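Local coordinates for protein antigen 43 (Escherichia coli, PDB 4KH3) that promotes bacterial clumping by self-association, in a Velcro-like manner, as an AIDA-type autotransporter on the Escherichia coli surface, at residues G190-V195 and N208-N213; D225-I230 and K244-V249; T330-N335 and S348-D353. One frame throughout, in Å; residues are numbered along the deposited sequence.

Interaction 1 (G190-V195 and N208-N213)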
# COMPACT_ATOMS: atom_id res chain seq x y z
N GLY A 190 -6.19 -0.90 10.50
CA GLY A 190 -7.33 -0.01 10.29
C GLY A 190 -7.20 1.39 10.88
O GLY A 190 -8.15 2.18 10.85
N GLY A 191 -6.03 1.69 11.44
CA GLY A 191 -5.71 3.05 11.85
C GLY A 191 -4.67 3.70 10.95
O GLY A 191 -3.84 3.01 10.34
N ASP A 192 -4.72 5.03 10.88
CA ASP A 192 -3.93 5.81 9.93
C ASP A 192 -3.30 6.98 10.66
O ASP A 192 -3.93 7.60 11.51
CB ASP A 192 -4.82 6.41 8.83
CG ASP A 192 -5.60 5.37 8.07
OD1 ASP A 192 -4.99 4.39 7.60
OD2 ASP A 192 -6.82 5.55 7.93
N GLN A 193 -2.07 7.31 10.28
CA GLN A 193 -1.45 8.57 10.63
C GLN A 193 -0.95 9.24 9.35
O GLN A 193 -0.28 8.61 8.52
CB GLN A 193 -0.30 8.34 11.58
CG GLN A 193 0.58 9.52 11.85
CD GLN A 193 1.84 9.11 12.59
OE1 GLN A 193 2.67 8.37 12.05
NE2 GLN A 193 1.97 9.56 13.83
N THR A 194 -1.32 10.50 9.18
CA THR A 194 -0.94 11.28 8.02
C THR A 194 0.05 12.30 8.53
O THR A 194 -0.25 13.04 9.46
CB THR A 194 -2.15 12.05 7.47
OG1 THR A 194 -3.21 11.13 7.20
CG2 THR A 194 -1.78 12.78 6.19
N VAL A 195 1.23 12.33 7.92
CA VAL A 195 2.30 13.17 8.42
C VAL A 195 2.65 14.33 7.49
O VAL A 195 3.27 14.13 6.45
CB VAL A 195 3.58 12.34 8.64
CG1 VAL A 195 4.68 13.21 9.22
CG2 VAL A 195 3.28 11.13 9.53
N ASN A 208 -1.27 2.02 9.29
CA ASN A 208 -0.69 2.75 8.16
C ASN A 208 -0.13 4.09 8.58
O ASN A 208 -0.71 4.78 9.43
CB ASN A 208 -1.76 2.98 7.09
CG ASN A 208 -2.33 1.68 6.54
OD1 ASN A 208 -1.78 0.60 6.74
ND2 ASN A 208 -3.43 1.79 5.82
N GLN A 209 0.99 4.46 7.98
CA GLN A 209 1.52 5.81 8.12
C GLN A 209 1.80 6.40 6.74
O GLN A 209 2.54 5.81 5.94
CB GLN A 209 2.78 5.81 8.98
CG GLN A 209 3.43 7.17 9.05
CD GLN A 209 4.81 7.13 9.68
OE1 GLN A 209 5.75 6.56 9.12
NE2 GLN A 209 4.93 7.73 10.85
N TYR A 210 1.20 7.55 6.47
CA TYR A 210 1.37 8.25 5.20
C TYR A 210 2.16 9.53 5.43
O TYR A 210 1.72 10.45 6.12
CB TYR A 210 0.02 8.60 4.58
CG TYR A 210 -0.93 7.44 4.46
CD1 TYR A 210 -0.88 6.58 3.38
CD2 TYR A 210 -1.91 7.23 5.41
CE1 TYR A 210 -1.76 5.53 3.26
CE2 TYR A 210 -2.81 6.18 5.30
CZ TYR A 210 -2.72 5.33 4.23
OH TYR A 210 -3.60 4.27 4.11
N VAL A 211 3.34 9.57 4.84
CA VAL A 211 4.21 10.72 4.97
C VAL A 211 4.06 11.55 3.72
O VAL A 211 4.47 11.14 2.62
CB VAL A 211 5.66 10.30 5.14
CG1 VAL A 211 6.54 11.52 5.34
CG2 VAL A 211 5.77 9.31 6.32
N HIS A 212 3.46 12.72 3.88
CA HIS A 212 3.20 13.61 2.77
C HIS A 212 4.39 14.52 2.49
O HIS A 212 5.37 14.56 3.25
CB HIS A 212 1.94 14.43 3.04
CG HIS A 212 0.68 13.64 2.90
ND1 HIS A 212 -0.34 13.99 2.04
CD2 HIS A 212 0.28 12.48 3.48
CE1 HIS A 212 -1.31 13.10 2.11
NE2 HIS A 212 -0.96 12.17 2.98
N ASN A 213 4.30 15.23 1.37
CA ASN A 213 5.28 16.22 0.96
C ASN A 213 5.64 17.17 2.11
O ASN A 213 4.76 17.77 2.73
CB ASN A 213 4.70 17.00 -0.24
CG ASN A 213 5.61 18.10 -0.72
OD1 ASN A 213 6.83 17.99 -0.66
ND2 ASN A 213 5.01 19.18 -1.20
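Gln193 and Gln209 meet inside the protein through their amides. NE2 of Gln209 donates to OE1 of Gln193 at 2.6 Å, approaching 22° off the carbonyl plane. Both chains run extended from a CG set anti to the backbone N (chi1 170° in Gln193, and likewise in Gln209), which lays them side by side with amide planes only 15° apart. Glutamine suits this buried place because each amide can donate to the preceding coil through NE2 and accept through OE1. On the same face Val195 CG2 packs against CG of Gln209 at 4.0 Å.

The other face is more open to solvent. OD1 of Asp192 reaches the edge of the Tyr210 ring, 3.6 Å from CE2, and Thr194 CG2 rests obliquely against the His212 imidazole, 3.4 Å from NE2. Five backbone bonds hold the parallel strands beneath these groups, the short Val195 N to Tyr210 O bond (2.6 Å) among them.

Farther out, Gln174 accepts from Gln193 NE2 and Thr220 OG1 bonds to Gln209 OE1, so both amides are fixed at each end. Strands 173-176 and 227-230 continue the face of a parallel beta-helix beyond this pair, and strand 198-205 packs against its inner glutamines.

Interaction 2 (D225-I230 and K244-V249)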
# COMPACT_ATOMS: atom_id res chain seq x y z
N ASP A 225 1.74 -6.70 8.45
CA ASP A 225 0.64 -5.99 7.80
C ASP A 225 0.71 -4.47 7.91
O ASP A 225 -0.18 -3.78 7.40
CB ASP A 225 -0.72 -6.50 8.29
CG ASP A 225 -0.95 -7.95 7.95
OD1 ASP A 225 -0.56 -8.36 6.84
OD2 ASP A 225 -1.50 -8.68 8.79
N GLY A 226 1.74 -3.97 8.57
CA GLY A 226 1.99 -2.54 8.62
C GLY A 226 2.35 -1.99 7.24
O GLY A 226 2.87 -2.70 6.38
N TRP A 227 2.10 -0.71 7.05
CA TRP A 227 2.33 -0.09 5.76
C TRP A 227 2.82 1.35 5.97
O TRP A 227 2.07 2.20 6.45
CB TRP A 227 1.03 -0.11 4.97
CG TRP A 227 1.15 0.25 3.51
CD1 TRP A 227 2.25 0.10 2.72
CD2 TRP A 227 0.13 0.81 2.67
NE1 TRP A 227 1.98 0.54 1.44
CE2 TRP A 227 0.68 0.96 1.38
CE3 TRP A 227 -1.20 1.18 2.89
CZ2 TRP A 227 -0.05 1.48 0.31
CZ3 TRP A 227 -1.94 1.69 1.82
CH2 TRP A 227 -1.36 1.84 0.55
N GLN A 228 4.09 1.61 5.65
CA GLN A 228 4.59 2.98 5.66
C GLN A 228 4.69 3.50 4.23
O GLN A 228 5.34 2.88 3.39
CB GLN A 228 5.95 3.10 6.36
CG GLN A 228 6.45 4.53 6.40
CD GLN A 228 7.81 4.67 7.03
OE1 GLN A 228 8.64 3.77 6.94
NE2 GLN A 228 8.05 5.82 7.66
N VAL A 229 4.04 4.62 3.94
CA VAL A 229 3.99 5.15 2.59
C VAL A 229 4.68 6.50 2.55
O VAL A 229 4.26 7.44 3.24
CB VAL A 229 2.55 5.33 2.08
CG1 VAL A 229 2.55 5.96 0.69
CG2 VAL A 229 1.84 4.00 2.04
N ILE A 230 5.73 6.60 1.74
CA ILE A 230 6.42 7.88 1.57
C ILE A 230 6.04 8.49 0.23
O ILE A 230 6.47 8.03 -0.83
CB ILE A 230 7.94 7.71 1.66
CG1 ILE A 230 8.30 6.82 2.85
CG2 ILE A 230 8.59 9.06 1.81
CD1 ILE A 230 7.87 7.39 4.18
N LYS A 244 6.45 -9.35 6.66
CA LYS A 244 5.09 -9.02 6.19
C LYS A 244 4.63 -7.58 6.47
O LYS A 244 3.45 -7.25 6.31
CB LYS A 244 4.05 -10.05 6.64
CG LYS A 244 3.98 -11.27 5.71
CD LYS A 244 3.42 -12.52 6.41
CE LYS A 244 3.85 -13.81 5.69
NZ LYS A 244 3.25 -13.96 4.32
N GLY A 245 5.57 -6.73 6.89
CA GLY A 245 5.35 -5.30 6.87
C GLY A 245 5.79 -4.78 5.52
O GLY A 245 6.54 -5.45 4.81
N LYS A 246 5.32 -3.60 5.14
CA LYS A 246 5.66 -3.07 3.84
C LYS A 246 6.04 -1.60 3.91
O LYS A 246 5.30 -0.78 4.47
CB LYS A 246 4.51 -3.26 2.86
CG LYS A 246 4.71 -2.54 1.53
CD LYS A 246 3.46 -2.65 0.66
CE LYS A 246 3.12 -4.10 0.37
NZ LYS A 246 1.92 -4.27 -0.52
N LEU A 247 7.20 -1.28 3.35
CA LEU A 247 7.56 0.11 3.13
C LEU A 247 7.39 0.43 1.65
O LEU A 247 7.87 -0.30 0.80
CB LEU A 247 8.99 0.37 3.57
CG LEU A 247 9.50 1.72 3.06
CD1 LEU A 247 8.70 2.86 3.71
CD2 LEU A 247 10.98 1.84 3.35
N GLN A 248 6.70 1.51 1.35
CA GLN A 248 6.48 1.93 -0.01
C GLN A 248 6.97 3.37 -0.20
O GLN A 248 6.49 4.30 0.47
CB GLN A 248 5.00 1.81 -0.36
CG GLN A 248 4.65 2.28 -1.76
CD GLN A 248 3.22 1.93 -2.15
OE1 GLN A 248 2.69 0.87 -1.78
NE2 GLN A 248 2.59 2.83 -2.89
N VAL A 249 7.93 3.55 -1.10
CA VAL A 249 8.50 4.86 -1.37
C VAL A 249 8.18 5.28 -2.79
O VAL A 249 8.71 4.70 -3.73
CB VAL A 249 10.02 4.86 -1.17
CG1 VAL A 249 10.57 6.27 -1.27
CG2 VAL A 249 10.38 4.27 0.18
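Trp227 and Lys246, Gln228 and Leu247, Val229 and Gln248, and Ile230 and Val249 pair in parallel on successive coils of a beta-helix of the pectate-lyase-like kind. Four regular backbone bonds run along the strands, such as Ile230 N to Gln248 O at 2.7 Å. A fifth links the turns before them: Asp225 N reaches Lys244 O at 2.8 Å, but from well above the carbonyl plane. Gly226 and Gly245 follow these turns and lie opposite each other, both buried, with Gly226 O accepting from Lys246 N.

Apolar contacts line the buried face. Leu247 CD1 lies 4.1 Å from Ile230 CG1, while Val249 CG1 sits 4.2 Å from Ile230 CB, branched side chains filling the interior. The same Leu247 CD1 lies along the extended Gln228 chain, whose polar OE1 is satisfied by Thr239.

The opposite face bears Trp227, Lys246 and Gln248, long side chains with polar ends, beside Val229. CD of Lys246 comes 3.6 Å from Trp227 NE1, its methylenes running alongside the indole; the ammonium is so far off that any cation-pi attraction is at most weak. Val229 CG2 covers one face of the indole near its rim. With CG anti to the backbone N (chi1 -168°), Trp227 swings its NE1 toward Gln248, where it donates a weak bond, 3.3 Å long, to OE1 lying at the ring edge, the amide plane turned 59° from the indole.

Interaction 3 (T330-N335 and S348-D353)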
# COMPACT_ATOMS: atom_id res chain seq x y z
N THR A 330 22.26 -9.13 -13.33
CA THR A 330 22.32 -10.12 -12.26
C THR A 330 21.01 -10.23 -11.47
O THR A 330 21.02 -10.27 -10.24
CB THR A 330 23.51 -9.91 -11.31
OG1 THR A 330 23.45 -8.59 -10.74
CG2 THR A 330 24.83 -10.08 -12.08
N VAL A 331 19.89 -10.25 -12.19
CA VAL A 331 18.62 -10.57 -11.58
C VAL A 331 18.68 -12.00 -11.05
O VAL A 331 19.10 -12.92 -11.75
CB VAL A 331 17.48 -10.44 -12.59
CG1 VAL A 331 16.14 -10.88 -11.95
CG2 VAL A 331 17.41 -9.02 -13.12
N SER A 332 18.27 -12.19 -9.81
CA SER A 332 18.31 -13.53 -9.24
C SER A 332 16.89 -13.96 -8.91
O SER A 332 16.34 -13.59 -7.88
CB SER A 332 19.20 -13.53 -7.99
OG SER A 332 19.40 -14.85 -7.54
N MET A 333 16.27 -14.70 -9.84
CA MET A 333 14.91 -15.18 -9.65
C MET A 333 14.89 -16.35 -8.69
O MET A 333 15.64 -17.32 -8.87
CB MET A 333 14.32 -15.62 -10.98
CG MET A 333 14.31 -14.53 -12.01
SD MET A 333 13.37 -13.11 -11.44
CE MET A 333 11.74 -13.85 -11.24
N GLY A 334 14.03 -16.26 -7.68
CA GLY A 334 13.82 -17.35 -6.74
C GLY A 334 12.41 -17.92 -6.86
O GLY A 334 11.55 -17.35 -7.55
N ASN A 335 12.18 -19.05 -6.20
CA ASN A 335 10.85 -19.64 -6.18
C ASN A 335 9.80 -18.66 -5.69
O ASN A 335 9.94 -18.05 -4.63
CB ASN A 335 10.84 -20.91 -5.33
CG ASN A 335 11.59 -22.05 -5.99
OD1 ASN A 335 11.43 -22.30 -7.19
ND2 ASN A 335 12.43 -22.73 -5.22
N SER A 348 19.50 -9.37 -17.58
CA SER A 348 20.34 -10.55 -17.50
C SER A 348 20.22 -11.09 -16.09
O SER A 348 20.17 -10.32 -15.12
CB SER A 348 21.81 -10.23 -17.84
OG SER A 348 22.65 -10.36 -16.70
N GLY A 349 20.18 -12.41 -15.96
CA GLY A 349 20.08 -13.01 -14.65
C GLY A 349 19.97 -14.51 -14.71
O GLY A 349 20.24 -15.12 -15.74
N THR A 350 19.56 -15.11 -13.60
CA THR A 350 19.42 -16.56 -13.53
C THR A 350 18.06 -16.98 -12.97
O THR A 350 17.61 -16.45 -11.95
CB THR A 350 20.59 -17.19 -12.72
OG1 THR A 350 20.70 -16.54 -11.46
CG2 THR A 350 21.91 -17.02 -13.46
N ARG A 351 17.40 -17.92 -13.63
CA ARG A 351 16.15 -18.50 -13.13
C ARG A 351 16.37 -19.34 -11.87
O ARG A 351 17.51 -19.57 -11.46
CB ARG A 351 15.49 -19.38 -14.20
CG ARG A 351 15.02 -18.61 -15.44
CD ARG A 351 15.55 -19.26 -16.72
NE ARG A 351 15.34 -20.71 -16.72
CZ ARG A 351 14.74 -21.38 -17.70
NH1 ARG A 351 14.29 -20.75 -18.78
NH2 ARG A 351 14.60 -22.69 -17.60
N SER A 352 15.27 -19.79 -11.28
CA SER A 352 15.31 -20.60 -10.07
C SER A 352 16.09 -21.89 -10.31
O SER A 352 16.84 -22.35 -9.44
CB SER A 352 13.90 -20.93 -9.59
OG SER A 352 12.93 -20.22 -10.34
N ASP A 353 15.93 -22.45 -11.51
CA ASP A 353 16.59 -23.71 -11.87
C ASP A 353 18.09 -23.55 -12.12
O ASP A 353 18.79 -24.54 -12.32
CB ASP A 353 15.89 -24.38 -13.06
CG ASP A 353 15.77 -23.48 -14.27
OD1 ASP A 353 16.52 -22.49 -14.39
OD2 ASP A 353 14.91 -23.77 -15.13
O HOH W 1 22.21 -13.69 -11.60
O HOH W 2 18.73 -17.51 -8.96
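Met333 leans on the backbone of the next coil at Thr350 and Arg351. Its CB lies 3.5 Å from Thr350 O and 4.0 Å from Arg351 CA. CG, placed beside the backbone N (chi1 -58°), still grazes Thr350 O at 3.8 Å. Bends at the next two torsions then carry SD and CE away from segment 348-353, and the side chain also touches Phe357 on strand 356-360. A flexible, unbranched thioether suits such a path, folding back on itself without any polar demand.

Three backbone bonds join the strands: Val331 N to Ser348 O, Thr350 N to Val331 O, and Met333 N to Thr350 O. The carbonyl of Val331 comes only 3.1 Å from Gly349 CA, a close approach that suits a residue without a side chain. On the face that carries Ser332 and Thr350, hydroxyls and water link the strands. One water bonds to both Val331 O and Thr350 OG1, each at 3.2 Å. A second joins Ser332 OG at 3.1 Å and reaches Thr350 OG1 weakly, while Ser332 OG also bonds to Arg313.

Past the paired strands, Arg351 grips Asp353 side-on, NE to OD1 and NH2 to OD2, the latter at 2.7 Å. Both carboxylate oxygens use their syn lone pairs, and the other guanidinium nitrogen, NH1, donates to Ala366 O. The salt bridge spans two residues within the loop that leads to strand 356-360. With the chain turning a corner at Thr330 and parallel strands on successive coils, the arrangement is that of one face of a parallel beta-helix, here where strand 346-350 also pairs antiparallel with strand 356-360.

In the fold
The three contacts follow one another in series along the chain, each joining strands of successive coils of the beta-helix. Interactions 1 and 2 are close neighbours, their centres 10 Å apart: strands 208-211 and 227-230 lie side by side, with a probable hydrogen bond from Val229 N to Gln209 O (2.8 Å) joining them, so the four strands continue one parallel face. Interaction 3 stands apart, its centre about 25 Å from that of interaction 2 and 35 Å from that of interaction 1, on a different set of strands, near antiparallel excursions that interrupt the regular coils. Repeated coil-to-coil pairing of this kind builds the long beta-helical body, which probably carries the self-associating surface.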